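Local structure of cyanate lyase C-terminal domain-containing protein (Tetranychus urticae, 5UK3) at residues Gly55-Ile67 and Ala78-Gln90. The protein probably catalyses the reaction of cyanate with bicarbonate to give ammonia and carbon dioxide, as a cyanase with a helix-turn-helix-like N-terminal domain. Numbering follows the deposited sequence.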
loop_
_atom_site.group_PDB
_atom_site.type_symbol
_atom_site.label_atom_id
_atom_site.label_comp_id
_atom_site.label_asym_id
_atom_site.label_seq_id
_atom_site.Cartn_x
_atom_site.Cartn_y
_atom_site.Cartn_z
ATOM N N GLY I 55 -12.493 -12.295 22.471
ATOM C CA GLY I 55 -13.456 -11.494 21.770
ATOM C C GLY I 55 -13.469 -11.610 20.266
ATOM O O GLY I 55 -13.810 -10.642 19.564
ATOM N N GLN I 56 -13.012 -12.745 19.739
ATOM C CA GLN I 56 -13.095 -13.043 18.305
ATOM C C GLN I 56 -14.180 -14.062 18.009
ATOM O O GLN I 56 -14.325 -14.497 16.892
ATOM C CB GLN I 56 -11.769 -13.576 17.840
ATOM C CG GLN I 56 -10.684 -12.524 17.837
ATOM C CD GLN I 56 -10.968 -11.418 16.839
ATOM O OE1 GLN I 56 -11.284 -11.670 15.665
ATOM N NE2 GLN I 56 -10.808 -10.202 17.275
ATOM N N ASN I 57 -14.945 -14.421 19.028
ATOM C CA ASN I 57 -16.050 -15.356 18.908
ATOM C C ASN I 57 -16.987 -15.161 20.111
ATOM O O ASN I 57 -16.608 -14.490 21.071
ATOM C CB ASN I 57 -15.529 -16.781 18.876
ATOM C CG ASN I 57 -15.580 -17.404 17.484
ATOM O OD1 ASN I 57 -16.498 -17.142 16.712
ATOM N ND2 ASN I 57 -14.567 -18.198 17.149
ATOM N N CYS I 58 -18.187 -15.715 20.064
ATOM C CA CYS I 58 -19.133 -15.551 21.158
ATOM C C CYS I 58 -19.784 -16.875 21.515
ATOM O O CYS I 58 -19.689 -17.825 20.750
ATOM C CB CYS I 58 -20.189 -14.513 20.772
ATOM S SG CYS I 58 -21.262 -15.032 19.426
ATOM N N CYS I 59 -20.437 -16.937 22.679
ATOM C CA CYS I 59 -21.155 -18.143 23.134
ATOM C C CYS I 59 -22.567 -17.801 23.533
ATOM O O CYS I 59 -22.919 -16.644 23.551
ATOM C CB CYS I 59 -20.406 -18.787 24.305
ATOM S SG CYS I 59 -20.159 -17.680 25.689
ATOM N N ASP I 60 -23.367 -18.821 23.827
ATOM C CA ASP I 60 -24.706 -18.635 24.410
ATOM C C ASP I 60 -24.606 -18.238 25.901
ATOM O O ASP I 60 -23.539 -18.341 26.518
ATOM C CB ASP I 60 -25.614 -19.855 24.187
ATOM C CG ASP I 60 -25.083 -21.152 24.827
ATOM O OD1 ASP I 60 -24.381 -21.127 25.859
ATOM O OD2 ASP I 60 -25.347 -22.247 24.253
ATOM N N ILE I 61 -25.721 -17.780 26.466
ATOM C CA ILE I 61 -25.722 -17.173 27.817
ATOM C C ILE I 61 -25.414 -18.196 28.899
ATOM O O ILE I 61 -24.725 -17.880 29.855
ATOM C CB ILE I 61 -27.033 -16.431 28.212
ATOM C CG1 ILE I 61 -27.583 -15.585 27.034
ATOM C CG2 ILE I 61 -26.736 -15.496 29.390
ATOM C CD1 ILE I 61 -28.899 -14.827 27.285
ATOM N N GLN I 62 -25.913 -19.424 28.739
ATOM C CA GLN I 62 -25.653 -20.457 29.724
ATOM C C GLN I 62 -24.156 -20.825 29.819
ATOM O O GLN I 62 -23.624 -20.944 30.919
ATOM C CB GLN I 62 -26.575 -21.634 29.539
ATOM C CG GLN I 62 -26.089 -22.732 28.593
ATOM C CD GLN I 62 -27.089 -23.888 28.492
ATOM O OE1 GLN I 62 -27.838 -24.147 29.441
ATOM N NE2 GLN I 62 -27.123 -24.558 27.331
ATOM N N LEU I 63 -23.444 -20.925 28.705
ATOM C CA LEU I 63 -22.006 -21.099 28.785
ATOM C C LEU I 63 -21.329 -19.864 29.361
ATOM O O LEU I 63 -20.353 -19.953 30.117
ATOM C CB LEU I 63 -21.391 -21.428 27.419
ATOM C CG LEU I 63 -19.942 -21.947 27.492
ATOM C CD1 LEU I 63 -19.924 -23.368 27.960
ATOM C CD2 LEU I 63 -19.229 -21.817 26.162
ATOM N N ALA I 64 -21.790 -18.693 28.961
ATOM C CA ALA I 64 -21.221 -17.450 29.477
ATOM C C ALA I 64 -21.250 -17.420 31.001
ATOM O O ALA I 64 -20.247 -17.024 31.619
ATOM C CB ALA I 64 -21.939 -16.253 28.883
ATOM N N HIS I 65 -22.388 -17.792 31.603
ATOM C CA HIS I 65 -22.491 -17.826 33.080
ATOM C C HIS I 65 -21.469 -18.788 33.672
ATOM O O HIS I 65 -20.753 -18.464 34.597
ATOM C CB HIS I 65 -23.888 -18.203 33.583
ATOM C CG HIS I 65 -24.910 -17.118 33.466
ATOM N ND1 HIS I 65 -24.694 -15.832 33.921
ATOM C CD2 HIS I 65 -26.189 -17.147 33.012
ATOM C CE1 HIS I 65 -25.773 -15.100 33.707
ATOM N NE2 HIS I 65 -26.694 -15.873 33.154
ATOM N N ARG I 66 -21.369 -19.944 33.074
ATOM C CA ARG I 66 -20.386 -20.946 33.499
ATOM C C ARG I 66 -18.928 -20.505 33.374
ATOM O O ARG I 66 -18.130 -20.813 34.243
ATOM C CB ARG I 66 -20.572 -22.242 32.707
ATOM C CG ARG I 66 -21.450 -23.224 33.388
ATOM C CD ARG I 66 -21.423 -24.463 32.660
ATOM N NE ARG I 66 -20.444 -25.410 33.125
ATOM C CZ ARG I 66 -20.210 -26.545 32.504
ATOM N NH1 ARG I 66 -19.276 -27.361 32.960
ATOM N NH2 ARG I 66 -20.948 -26.895 31.432
ATOM N N ILE I 67 -18.595 -19.803 32.291
ATOM C CA ILE I 67 -17.260 -19.212 32.160
ATOM C C ILE I 67 -17.001 -18.262 33.332
ATOM O O ILE I 67 -15.954 -18.294 33.950
ATOM C CB ILE I 67 -17.083 -18.483 30.791
ATOM C CG1 ILE I 67 -16.964 -19.507 29.682
ATOM C CG2 ILE I 67 -15.847 -17.601 30.772
ATOM C CD1 ILE I 67 -17.231 -18.962 28.290
ATOM N N ALA I 78 -21.234 -11.690 31.940
ATOM C CA ALA I 78 -21.623 -12.706 30.960
ATOM C C ALA I 78 -22.150 -12.132 29.643
ATOM O O ALA I 78 -21.917 -12.706 28.604
ATOM C CB ALA I 78 -22.639 -13.654 31.564
ATOM N N ASN I 79 -22.834 -10.993 29.686
ATOM C CA ASN I 79 -23.282 -10.304 28.470
ATOM C C ASN I 79 -22.238 -10.095 27.383
ATOM O O ASN I 79 -22.561 -10.226 26.202
ATOM C CB ASN I 79 -23.897 -8.923 28.798
ATOM C CG ASN I 79 -25.421 -8.940 28.759
ATOM O OD1 ASN I 79 -26.041 -9.820 28.158
ATOM N ND2 ASN I 79 -26.042 -7.936 29.393
ATOM N N GLU I 80 -21.029 -9.683 27.765
ATOM C CA GLU I 80 -19.972 -9.364 26.793
ATOM C C GLU I 80 -19.543 -10.575 25.973
ATOM O O GLU I 80 -19.217 -10.443 24.795
ATOM C CB GLU I 80 -18.744 -8.785 27.496
ATOM C CG GLU I 80 -18.926 -7.387 28.084
ATOM C CD GLU I 80 -17.832 -7.053 29.090
ATOM O OE1 GLU I 80 -18.154 -6.671 30.231
ATOM O OE2 GLU I 80 -16.634 -7.235 28.739
ATOM N N LEU I 81 -19.564 -11.741 26.608
ATOM C CA LEU I 81 -19.263 -12.998 25.936
ATOM C C LEU I 81 -20.333 -13.455 24.955
ATOM O O LEU I 81 -20.084 -14.314 24.123
ATOM C CB LEU I 81 -19.045 -14.079 26.966
ATOM C CG LEU I 81 -17.898 -13.866 27.967
ATOM C CD1 LEU I 81 -17.902 -15.005 28.990
ATOM C CD2 LEU I 81 -16.547 -13.792 27.301
ATOM N N THR I 82 -21.518 -12.863 25.031
ATOM C CA THR I 82 -22.641 -13.217 24.188
ATOM C C THR I 82 -22.753 -12.353 22.925
ATOM O O THR I 82 -23.422 -12.752 21.966
ATOM C CB THR I 82 -23.911 -13.110 25.051
ATOM O OG1 THR I 82 -23.809 -14.062 26.109
ATOM C CG2 THR I 82 -25.205 -13.412 24.279
ATOM N N SER I 83 -22.193 -11.139 22.949
ATOM C CA SER I 83 -22.308 -10.202 21.833
ATOM C C SER I 83 -21.538 -10.728 20.655
ATOM O O SER I 83 -20.408 -11.206 20.819
ATOM C CB SER I 83 -21.732 -8.860 22.206
ATOM O OG SER I 83 -22.462 -8.294 23.269
ATOM N N ILE I 84 -22.113 -10.608 19.467
ATOM C CA ILE I 84 -21.413 -11.013 18.272
ATOM C C ILE I 84 -20.339 -9.961 18.101
ATOM O O ILE I 84 -20.614 -8.775 18.242
ATOM C CB ILE I 84 -22.317 -10.991 17.046
ATOM C CG1 ILE I 84 -23.498 -11.930 17.250
ATOM C CG2 ILE I 84 -21.525 -11.396 15.821
ATOM C CD1 ILE I 84 -24.434 -11.982 16.069
ATOM N N PRO I 85 -19.118 -10.365 17.800
ATOM C CA PRO I 85 -18.029 -9.396 17.669
ATOM C C PRO I 85 -17.662 -8.991 16.249
ATOM O O PRO I 85 -17.937 -9.731 15.314
ATOM C CB PRO I 85 -16.848 -10.125 18.318
ATOM C CG PRO I 85 -17.180 -11.580 18.238
ATOM C CD PRO I 85 -18.620 -11.747 17.861
ATOM N N LEU I 86 -17.051 -7.818 16.097
ATOM C CA LEU I 86 -16.605 -7.372 14.790
ATOM C C LEU I 86 -15.234 -8.001 14.706
ATOM O O LEU I 86 -14.253 -7.477 15.220
ATOM C CB LEU I 86 -16.499 -5.857 14.739
ATOM N N ARG I 87 -15.190 -9.151 14.057
ATOM C CA ARG I 87 -13.995 -9.966 13.936
ATOM C C ARG I 87 -12.900 -9.642 12.946
ATOM O O ARG I 87 -13.076 -8.899 11.988
ATOM C CB ARG I 87 -14.408 -11.403 13.599
ATOM C CG ARG I 87 -15.397 -12.068 14.531
ATOM C CD ARG I 87 -15.549 -13.524 14.136
ATOM N NE ARG I 87 -16.534 -14.240 14.935
ATOM C CZ ARG I 87 -17.841 -14.160 14.745
ATOM N NH1 ARG I 87 -18.670 -14.854 15.503
ATOM N NH2 ARG I 87 -18.321 -13.378 13.795
ATOM N N GLY I 88 -11.758 -10.255 13.231
ATOM C CA GLY I 88 -10.589 -10.332 12.356
ATOM C C GLY I 88 -9.839 -9.039 12.125
ATOM O O GLY I 88 -9.266 -8.843 11.054
ATOM N N ASN I 89 -9.840 -8.157 13.130
ATOM C CA ASN I 89 -9.442 -6.749 12.938
ATOM C C ASN I 89 -8.364 -6.244 13.911
ATOM O O ASN I 89 -8.223 -5.064 14.132
ATOM C CB ASN I 89 -10.698 -5.881 13.000
ATOM C CG ASN I 89 -10.535 -4.584 12.260
ATOM O OD1 ASN I 89 -9.790 -4.493 11.290
ATOM N ND2 ASN I 89 -11.236 -3.569 12.709
ATOM N N GLN I 90 -7.591 -7.175 14.465
ATOM C CA GLN I 90 -6.510 -6.872 15.401
ATOM C C GLN I 90 -5.253 -6.962 14.536
ATOM O O GLN I 90 -5.024 -7.968 13.881
ATOM C CB GLN I 90 -6.507 -7.839 16.629
ATOM C CG GLN I 90 -7.005 -9.278 16.382
ATOM C CD GLN I 90 -7.005 -10.245 17.605
ATOM O OE1 GLN I 90 -7.261 -9.815 18.722
ATOM N NE2 GLN I 90 -6.574 -11.479 17.418
#
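In the helical N-terminal domain of this cyanase, the loop and helix of 55-67 run against the short, weakly bonded helical turn at about 78-82 and the extended linker that follows it, and Ala-64 meets Ala-78 where the two helices come closest. Ala-64 CB and Ala-78 CB lie 3.8 Å apart, small enough side chains to let the axes approach to 8.5 Å at 133°. Leu-81 fills the next place: its CB rests near Ala-64 CB and Cys-59 SG, while CD1 reaches Ile-67 CG2 at 3.8 Å. Leu-81 O accepts a nearly straight bond from Cys-59 N (3.0 Å, 165°), fixing the loop just before Asp-60, whose OD1 caps the helix through Leu-63 N.

Farther along, side chains bond to the backbone opposite. Gln-56, bent at chi2 (-65°), turns its amide back so that OE1 receives Gly-88 N at 2.9 Å in the carbonyl plane, on a lone pair. Arg-87, extended from CG to NE, lays its guanidinium edge against Gln-56 O, 3.0 Å from NE in a weak bond; NE also bonds weakly to Asn-57 OD1 (3.4 Å), while Pro-85 CD sits over one face. The charge of Arg-87 faces Asp-122 of a second subunit, in a salt bridge through the less surely placed NH1, and Tyr-153 there adds a cation-pi contact. A leucine in place of Arg-87 would probably leave Asp-122 of that subunit without its counter-charge and Gln-56 O without this weak donor. Asn-57 ND2 is held by Ser-51 and by Tyr-108 of a fourth subunit. The whole is characteristic of the cyanase decamer, in which a helix-turn-helix-like domain leads through an extended linker into the subunit interfaces.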